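Local coordinates for piwi domain-containing protein (Vanderwaltozyma polyspora, PDB 5THE), which probably binds guide RNA through this C-terminal lobe of a budding yeast Argonaute, the part that holds the Piwi domain, at residues I31-T43 and G244-L256. Sequence-based numbering, arbitrary orientation.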
ATOM      1  N   ILE A  31      -5.004 -23.495   7.241  1.00 25.63           N
ATOM      2  CA  ILE A  31      -4.308 -22.329   7.765  1.00 22.78           C
ATOM      3  C   ILE A  31      -2.885 -22.387   7.229  1.00 25.89           C
ATOM      4  O   ILE A  31      -2.129 -23.316   7.550  1.00 25.64           O
ATOM      5  CB  ILE A  31      -4.355 -22.286   9.296  1.00 26.29           C
ATOM      6  CG1 ILE A  31      -5.807 -22.305   9.754  1.00 28.53           C
ATOM      7  CG2 ILE A  31      -3.662 -21.034   9.837  1.00 23.09           C
ATOM      8  CD1 ILE A  31      -5.969 -22.661  11.215  1.00 26.51           C
ATOM      9  N   LEU A  32      -2.537 -21.419   6.382  1.00 23.12           N
ATOM     10  CA  LEU A  32      -1.195 -21.306   5.834  1.00 26.59           C
ATOM     11  C   LEU A  32      -0.227 -20.723   6.862  1.00 27.31           C
ATOM     12  O   LEU A  32      -0.593 -19.900   7.703  1.00 21.96           O
ATOM     13  CB  LEU A  32      -1.199 -20.430   4.578  1.00 25.09           C
ATOM     14  CG  LEU A  32      -2.046 -20.939   3.406  1.00 29.37           C
ATOM     15  CD1 LEU A  32      -1.845 -20.079   2.165  1.00 31.03           C
ATOM     16  CD2 LEU A  32      -1.722 -22.399   3.092  1.00 31.54           C
ATOM     17  N   ASP A  33       1.025 -21.163   6.786  1.00 26.22           N
ATOM     18  CA  ASP A  33       2.044 -20.617   7.662  1.00 25.10           C
ATOM     19  C   ASP A  33       2.390 -19.184   7.257  1.00 25.63           C
ATOM     20  O   ASP A  33       2.243 -18.788   6.102  1.00 24.12           O
ATOM     21  CB  ASP A  33       3.294 -21.498   7.635  1.00 27.05           C
ATOM     22  CG  ASP A  33       3.037 -22.889   8.185  1.00 25.29           C
ATOM     23  OD1 ASP A  33       2.211 -23.031   9.119  1.00 30.39           O
ATOM     24  OD2 ASP A  33       3.648 -23.848   7.674  1.00 36.84           O
ATOM     25  N   ALA A  34       2.824 -18.398   8.237  1.00 25.46           N
ATOM     26  CA  ALA A  34       3.329 -17.071   7.950  1.00 26.74           C
ATOM     27  C   ALA A  34       4.690 -17.186   7.277  1.00 26.01           C
ATOM     28  O   ALA A  34       5.407 -18.161   7.488  1.00 20.74           O
ATOM     29  CB  ALA A  34       3.462 -16.253   9.231  1.00 22.04           C
ATOM     30  N   PRO A  35       5.070 -16.211   6.458  1.00 21.79           N
ATOM     31  CA  PRO A  35       6.464 -16.147   6.014  1.00 20.45           C
ATOM     32  C   PRO A  35       7.345 -15.693   7.162  1.00 25.12           C
ATOM     33  O   PRO A  35       6.885 -15.191   8.193  1.00 22.28           O
ATOM     34  CB  PRO A  35       6.449 -15.111   4.890  1.00 22.57           C
ATOM     35  CG  PRO A  35       5.303 -14.181   5.277  1.00 23.17           C
ATOM     36  CD  PRO A  35       4.263 -15.095   5.930  1.00 23.61           C
ATOM     37  N   VAL A  36       8.643 -15.845   6.960  1.00 23.07           N
ATOM     38  CA  VAL A  36       9.616 -15.277   7.880  1.00 23.82           C
ATOM     39  C   VAL A  36       9.673 -13.775   7.640  1.00 26.04           C
ATOM     40  O   VAL A  36       9.976 -13.327   6.529  1.00 23.68           O
ATOM     41  CB  VAL A  36      10.994 -15.921   7.684  1.00 26.53           C
ATOM     42  CG1 VAL A  36      11.995 -15.292   8.606  1.00 23.89           C
ATOM     43  CG2 VAL A  36      10.902 -17.425   7.901  1.00 28.31           C
ATOM     44  N   VAL A  37       9.376 -12.989   8.672  1.00 21.71           N
ATOM     45  CA  VAL A  37       9.519 -11.542   8.556  1.00 25.89           C
ATOM     46  C   VAL A  37      10.973 -11.178   8.820  1.00 23.03           C
ATOM     47  O   VAL A  37      11.568 -11.633   9.798  1.00 26.22           O
ATOM     48  CB  VAL A  37       8.574 -10.811   9.524  1.00 26.82           C
ATOM     49  CG1 VAL A  37       8.826  -9.302   9.453  1.00 23.18           C
ATOM     50  CG2 VAL A  37       7.109 -11.117   9.187  1.00 25.62           C
ATOM     51  N   GLN A  38      11.552 -10.368   7.942  1.00 31.75           N
ATOM     52  CA  GLN A  38      12.971 -10.038   7.993  1.00 29.96           C
ATOM     53  C   GLN A  38      13.157  -8.608   8.486  1.00 27.12           C
ATOM     54  O   GLN A  38      12.594  -7.681   7.905  1.00 24.09           O
ATOM     55  CB  GLN A  38      13.607 -10.195   6.606  1.00 22.36           C
ATOM     56  CG  GLN A  38      15.070  -9.800   6.561  1.00 23.81           C
ATOM     57  CD  GLN A  38      15.950 -10.845   7.212  1.00 32.07           C
ATOM     58  OE1 GLN A  38      15.964 -11.983   6.780  1.00 35.50           O
ATOM     59  NE2 GLN A  38      16.671 -10.471   8.259  1.00 25.79           N
ATOM     60  N   PHE A  39      13.965  -8.432   9.534  1.00 27.05           N
ATOM     61  CA  PHE A  39      14.449  -7.128   9.970  1.00 24.33           C
ATOM     62  C   PHE A  39      15.919  -6.988   9.574  1.00 27.63           C
ATOM     63  O   PHE A  39      16.477  -7.847   8.885  1.00 25.11           O
ATOM     64  CB  PHE A  39      14.237  -6.957  11.480  1.00 21.37           C
ATOM     65  CG  PHE A  39      12.869  -7.364  11.943  1.00 24.07           C
ATOM     66  CD1 PHE A  39      11.761  -6.587  11.647  1.00 26.62           C
ATOM     67  CD2 PHE A  39      12.689  -8.538  12.657  1.00 29.00           C
ATOM     68  CE1 PHE A  39      10.489  -6.976  12.064  1.00 30.88           C
ATOM     69  CE2 PHE A  39      11.427  -8.930  13.077  1.00 31.07           C
ATOM     70  CZ  PHE A  39      10.328  -8.143  12.779  1.00 32.10           C
ATOM     71  N   LYS A  40      16.556  -5.899  10.010  1.00 22.40           N
ATOM     72  CA  LYS A  40      17.950  -5.671   9.632  1.00 28.48           C
ATOM     73  C   LYS A  40      18.849  -6.823  10.078  1.00 24.35           C
ATOM     74  O   LYS A  40      19.654  -7.335   9.296  1.00 29.84           O
ATOM     75  CB  LYS A  40      18.470  -4.357  10.217  1.00 24.18           C
ATOM     76  CG  LYS A  40      19.811  -3.972   9.626  1.00 29.06           C
ATOM     77  CD  LYS A  40      20.355  -2.678  10.206  1.00 37.11           C
ATOM     78  CE  LYS A  40      21.253  -2.005   9.184  1.00 43.52           C
ATOM     79  NZ  LYS A  40      22.403  -1.325   9.817  1.00 54.01           N
ATOM     80  N   GLU A  41      18.733  -7.241  11.327  1.00 21.26           N
ATOM     81  CA  GLU A  41      19.720  -8.149  11.906  1.00 38.03           C
ATOM     82  C   GLU A  41      19.058  -9.321  12.611  1.00 44.17           C
ATOM     83  O   GLU A  41      19.654  -9.932  13.500  1.00 46.77           O
ATOM     84  CB  GLU A  41      20.634  -7.403  12.876  1.00 46.67           C
ATOM     85  CG  GLU A  41      21.292  -6.178  12.267  1.00 57.60           C
ATOM     86  CD  GLU A  41      22.273  -5.518  13.198  1.00 66.65           C
ATOM     87  OE1 GLU A  41      23.484  -5.576  12.910  1.00 70.26           O
ATOM     88  OE2 GLU A  41      21.835  -4.952  14.222  1.00 75.15           O
ATOM     89  N   SER A  42      17.834  -9.648  12.221  1.00 37.26           N
ATOM     90  CA  SER A  42      17.025 -10.608  12.953  1.00 32.61           C
ATOM     91  C   SER A  42      15.784 -10.900  12.118  1.00 29.68           C
ATOM     92  O   SER A  42      15.458 -10.166  11.180  1.00 27.44           O
ATOM     93  CB  SER A  42      16.655 -10.065  14.340  1.00 33.01           C
ATOM     94  OG  SER A  42      15.653 -10.838  14.950  1.00 48.58           O
ATOM     95  N   THR A  43      15.105 -11.980  12.458  1.00 32.88           N
ATOM     96  CA  THR A  43      13.887 -12.365  11.768  1.00 32.62           C
ATOM     97  C   THR A  43      12.796 -12.608  12.796  1.00 36.43           C
ATOM     98  O   THR A  43      13.061 -12.746  13.994  1.00 31.56           O
ATOM     99  CB  THR A  43      14.089 -13.630  10.932  1.00 34.22           C
ATOM    100  OG1 THR A  43      14.425 -14.705  11.806  1.00 33.87           O
ATOM    101  CG2 THR A  43      15.221 -13.457   9.951  1.00 33.07           C
ATOM    102  N   GLY A 244      13.774   3.842   1.943  1.00 26.88           N
ATOM    103  CA  GLY A 244      14.237   2.804   2.829  1.00 24.63           C
ATOM    104  C   GLY A 244      13.416   1.531   2.740  1.00 23.42           C
ATOM    105  O   GLY A 244      12.453   1.400   1.988  1.00 26.11           O
ATOM    106  N   SER A 245      13.847   0.557   3.526  1.00 26.57           N
ATOM    107  CA  SER A 245      13.131  -0.691   3.720  1.00 29.95           C
ATOM    108  C   SER A 245      12.958  -0.847   5.215  1.00 23.78           C
ATOM    109  O   SER A 245      13.924  -0.682   5.965  1.00 27.07           O
ATOM    110  CB  SER A 245      13.896  -1.902   3.148  1.00 22.11           C
ATOM    111  OG  SER A 245      14.160  -1.717   1.779  1.00 34.17           O
ATOM    112  N   ASN A 246      11.737  -1.132   5.649  1.00 18.37           N
ATOM    113  CA  ASN A 246      11.525  -1.378   7.070  1.00 21.40           C
ATOM    114  C   ASN A 246      11.701  -2.859   7.373  1.00 24.27           C
ATOM    115  O   ASN A 246      12.783  -3.291   7.787  1.00 28.32           O
ATOM    116  CB  ASN A 246      10.153  -0.860   7.478  1.00 22.99           C
ATOM    117  CG  ASN A 246      10.041   0.625   7.253  1.00 26.05           C
ATOM    118  OD1 ASN A 246      11.042   1.322   7.329  1.00 28.67           O
ATOM    119  ND2 ASN A 246       8.835   1.115   6.949  1.00 21.95           N
ATOM    120  N   HIS A 247      10.657  -3.644   7.159  1.00 24.77           N
ATOM    121  CA  HIS A 247      10.768  -5.089   7.181  1.00 22.38           C
ATOM    122  C   HIS A 247      10.511  -5.619   5.784  1.00 23.36           C
ATOM    123  O   HIS A 247      10.000  -4.919   4.909  1.00 26.59           O
ATOM    124  CB  HIS A 247       9.775  -5.709   8.172  1.00 23.39           C
ATOM    125  CG  HIS A 247       8.340  -5.462   7.813  1.00 21.66           C
ATOM    126  ND1 HIS A 247       7.692  -4.272   8.093  1.00 22.86           N
ATOM    127  CD2 HIS A 247       7.433  -6.248   7.186  1.00 24.36           C
ATOM    128  CE1 HIS A 247       6.442  -4.347   7.674  1.00 19.99           C
ATOM    129  NE2 HIS A 247       6.257  -5.533   7.115  1.00 20.00           N
ATOM    130  N   SER A 248      10.877  -6.878   5.585  1.00 24.46           N
ATOM    131  CA  SER A 248      10.597  -7.583   4.353  1.00 23.95           C
ATOM    132  C   SER A 248      10.318  -9.023   4.731  1.00 24.28           C
ATOM    133  O   SER A 248      10.216  -9.367   5.914  1.00 21.39           O
ATOM    134  CB  SER A 248      11.762  -7.464   3.360  1.00 24.10           C
ATOM    135  OG  SER A 248      12.832  -8.354   3.694  1.00 24.61           O
ATOM    136  N   LEU A 249      10.203  -9.870   3.721  1.00 23.54           N
ATOM    137  CA  LEU A 249      10.216 -11.307   3.941  1.00 25.60           C
ATOM    138  C   LEU A 249      11.647 -11.820   3.821  1.00 26.12           C
ATOM    139  O   LEU A 249      12.525 -11.162   3.253  1.00 21.35           O
ATOM    140  CB  LEU A 249       9.312 -12.016   2.931  1.00 24.08           C
ATOM    141  CG  LEU A 249       7.877 -11.506   2.887  1.00 29.07           C
ATOM    142  CD1 LEU A 249       7.047 -12.407   1.983  1.00 29.17           C
ATOM    143  CD2 LEU A 249       7.310 -11.453   4.305  1.00 34.44           C
ATOM    144  N   SER A 250      11.877 -13.008   4.355  1.00 24.01           N
ATOM    145  CA  SER A 250      13.198 -13.610   4.235  1.00 28.68           C
ATOM    146  C   SER A 250      13.529 -13.887   2.774  1.00 32.79           C
ATOM    147  O   SER A 250      12.653 -13.953   1.909  1.00 24.67           O
ATOM    148  CB  SER A 250      13.278 -14.918   5.021  1.00 24.81           C
ATOM    149  OG  SER A 250      12.511 -15.919   4.366  1.00 26.72           O
ATOM    150  N   ILE A 251      14.828 -14.055   2.520  1.00 27.70           N
ATOM    151  CA  ILE A 251      15.316 -14.447   1.199  1.00 27.99           C
ATOM    152  C   ILE A 251      14.643 -15.734   0.733  1.00 30.81           C
ATOM    153  O   ILE A 251      14.223 -15.850  -0.423  1.00 30.60           O
ATOM    154  CB  ILE A 251      16.848 -14.592   1.230  1.00 36.02           C
ATOM    155  CG1 ILE A 251      17.496 -13.203   1.217  1.00 41.77           C
ATOM    156  CG2 ILE A 251      17.346 -15.508   0.082  1.00 32.05           C
ATOM    157  CD1 ILE A 251      19.011 -13.220   1.221  1.00 49.80           C
ATOM    158  N   GLU A 252      14.554 -16.728   1.620  1.00 30.86           N
ATOM    159  CA  GLU A 252      13.896 -17.983   1.266  1.00 31.99           C
ATOM    160  C   GLU A 252      12.471 -17.736   0.778  1.00 32.57           C
ATOM    161  O   GLU A 252      12.059 -18.261  -0.262  1.00 32.34           O
ATOM    162  CB  GLU A 252      13.911 -18.927   2.471  1.00 31.73           C
ATOM    163  CG  GLU A 252      13.535 -20.367   2.186  1.00 41.76           C
ATOM    164  CD  GLU A 252      14.316 -20.984   1.027  1.00 55.13           C
ATOM    165  OE1 GLU A 252      13.734 -21.822   0.307  1.00 64.09           O
ATOM    166  OE2 GLU A 252      15.501 -20.642   0.823  1.00 53.17           O
ATOM    167  N   ASN A 253      11.711 -16.912   1.507  1.00 25.85           N
ATOM    168  CA  ASN A 253      10.338 -16.612   1.110  1.00 22.43           C
ATOM    169  C   ASN A 253      10.283 -15.832  -0.204  1.00 26.68           C
ATOM    170  O   ASN A 253       9.392 -16.063  -1.031  1.00 28.91           O
ATOM    171  CB  ASN A 253       9.632 -15.826   2.219  1.00 25.06           C
ATOM    172  CG  ASN A 253       9.340 -16.668   3.447  1.00 28.23           C
ATOM    173  OD1 ASN A 253       9.852 -16.397   4.526  1.00 30.29           O
ATOM    174  ND2 ASN A 253       8.493 -17.680   3.290  1.00 26.96           N
ATOM    175  N   ASN A 254      11.226 -14.917  -0.428  1.00 26.19           N
ATOM    176  CA  ASN A 254      11.169 -14.121  -1.652  1.00 27.49           C
ATOM    177  C   ASN A 254      11.409 -14.954  -2.907  1.00 27.93           C
ATOM    178  O   ASN A 254      11.018 -14.524  -4.001  1.00 31.91           O
ATOM    179  CB  ASN A 254      12.174 -12.969  -1.587  1.00 22.17           C
ATOM    180  CG  ASN A 254      11.755 -11.883  -0.620  1.00 26.28           C
ATOM    181  OD1 ASN A 254      10.559 -11.636  -0.422  1.00 30.29           O
ATOM    182  ND2 ASN A 254      12.737 -11.221  -0.014  1.00 23.03           N
ATOM    183  N   LYS A 255      12.032 -16.127  -2.776  1.00 27.80           N
ATOM    184  CA  LYS A 255      12.237 -17.001  -3.933  1.00 28.39           C
ATOM    185  C   LYS A 255      10.920 -17.320  -4.624  1.00 28.39           C
ATOM    186  O   LYS A 255      10.878 -17.477  -5.850  1.00 31.69           O
ATOM    187  CB  LYS A 255      12.931 -18.299  -3.500  1.00 32.10           C
ATOM    188  CG  LYS A 255      14.370 -18.099  -3.078  1.00 38.27           C
ATOM    189  CD  LYS A 255      14.982 -19.371  -2.565  1.00 45.00           C
ATOM    190  CE  LYS A 255      16.458 -19.173  -2.258  1.00 46.06           C
ATOM    191  NZ  LYS A 255      16.981 -20.290  -1.425  1.00 48.69           N
ATOM    192  N   LEU A 256       9.838 -17.398  -3.853  1.00 24.87           N
ATOM    193  CA  LEU A 256       8.522 -17.629  -4.425  1.00 26.12           C
ATOM    194  C   LEU A 256       8.193 -16.617  -5.509  1.00 29.35           C
ATOM    195  O   LEU A 256       7.473 -16.932  -6.460  1.00 27.48           O
ATOM    196  CB  LEU A 256       7.478 -17.569  -3.315  1.00 32.16           C
ATOM    197  CG  LEU A 256       6.210 -18.373  -3.561  1.00 42.67           C
ATOM    198  CD1 LEU A 256       6.513 -19.864  -3.564  1.00 40.78           C
ATOM    199  CD2 LEU A 256       5.195 -18.016  -2.494  1.00 46.18           C
TER
HETATM  200  O   HOH W   1      16.628 -12.957   4.370  1.00 28.11           O
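A short antiparallel ladder, in which strand 37-38 pairs with strand 248-249, runs straight into the N-cap of helix 251-254. Gln38 and Ser248 form the hydrogen-bonded pair: Gln38 N donates to Ser248 O at 2.6 Å, and Ser248 N returns a bond to Gln38 O. Two residues along each strand, past the non-hydrogen-bonded pair Val37-Leu249, Ser250 N donates to Val36 O at 2.9 Å. Beyond the ladder a side chain takes over from the backbone, as Asn253 OD1 receives Val36 N at 2.8 Å. Ser250 OG donates to the same oxygen from the opposite face of the amide, and also accepts Asn253 N, the capping bond; its chi1 of 71° sets the hydroxyl between its own backbone N and carbonyl carbon, against Val36 CB. With Asn253 replaced by an alanine, Val36 N and the Ser250 hydroxyl are likely to lose their shared acceptor, and a gap would probably open beside Pro35 CB. Pro35 CG meets Leu249 CD2 at 3.5 Å, and both residues also touch Asn474 of helix 465-475. Farther along the ladder, Val37 CG1 lies 3.9 Å from His247 CB, while Trp62 meets the His247 ring edge-to-face. Gln38 folds back to bond Phe39 O through NE2, and a water links its OE1 to Ile251 N. Strand 43-44 flanks 37-38 on its other edge; in this three-stranded antiparallel sheet, pairing of 37-38 with 248-249 joins the lobe's N-terminal part to a capped helix start within the Piwi domain.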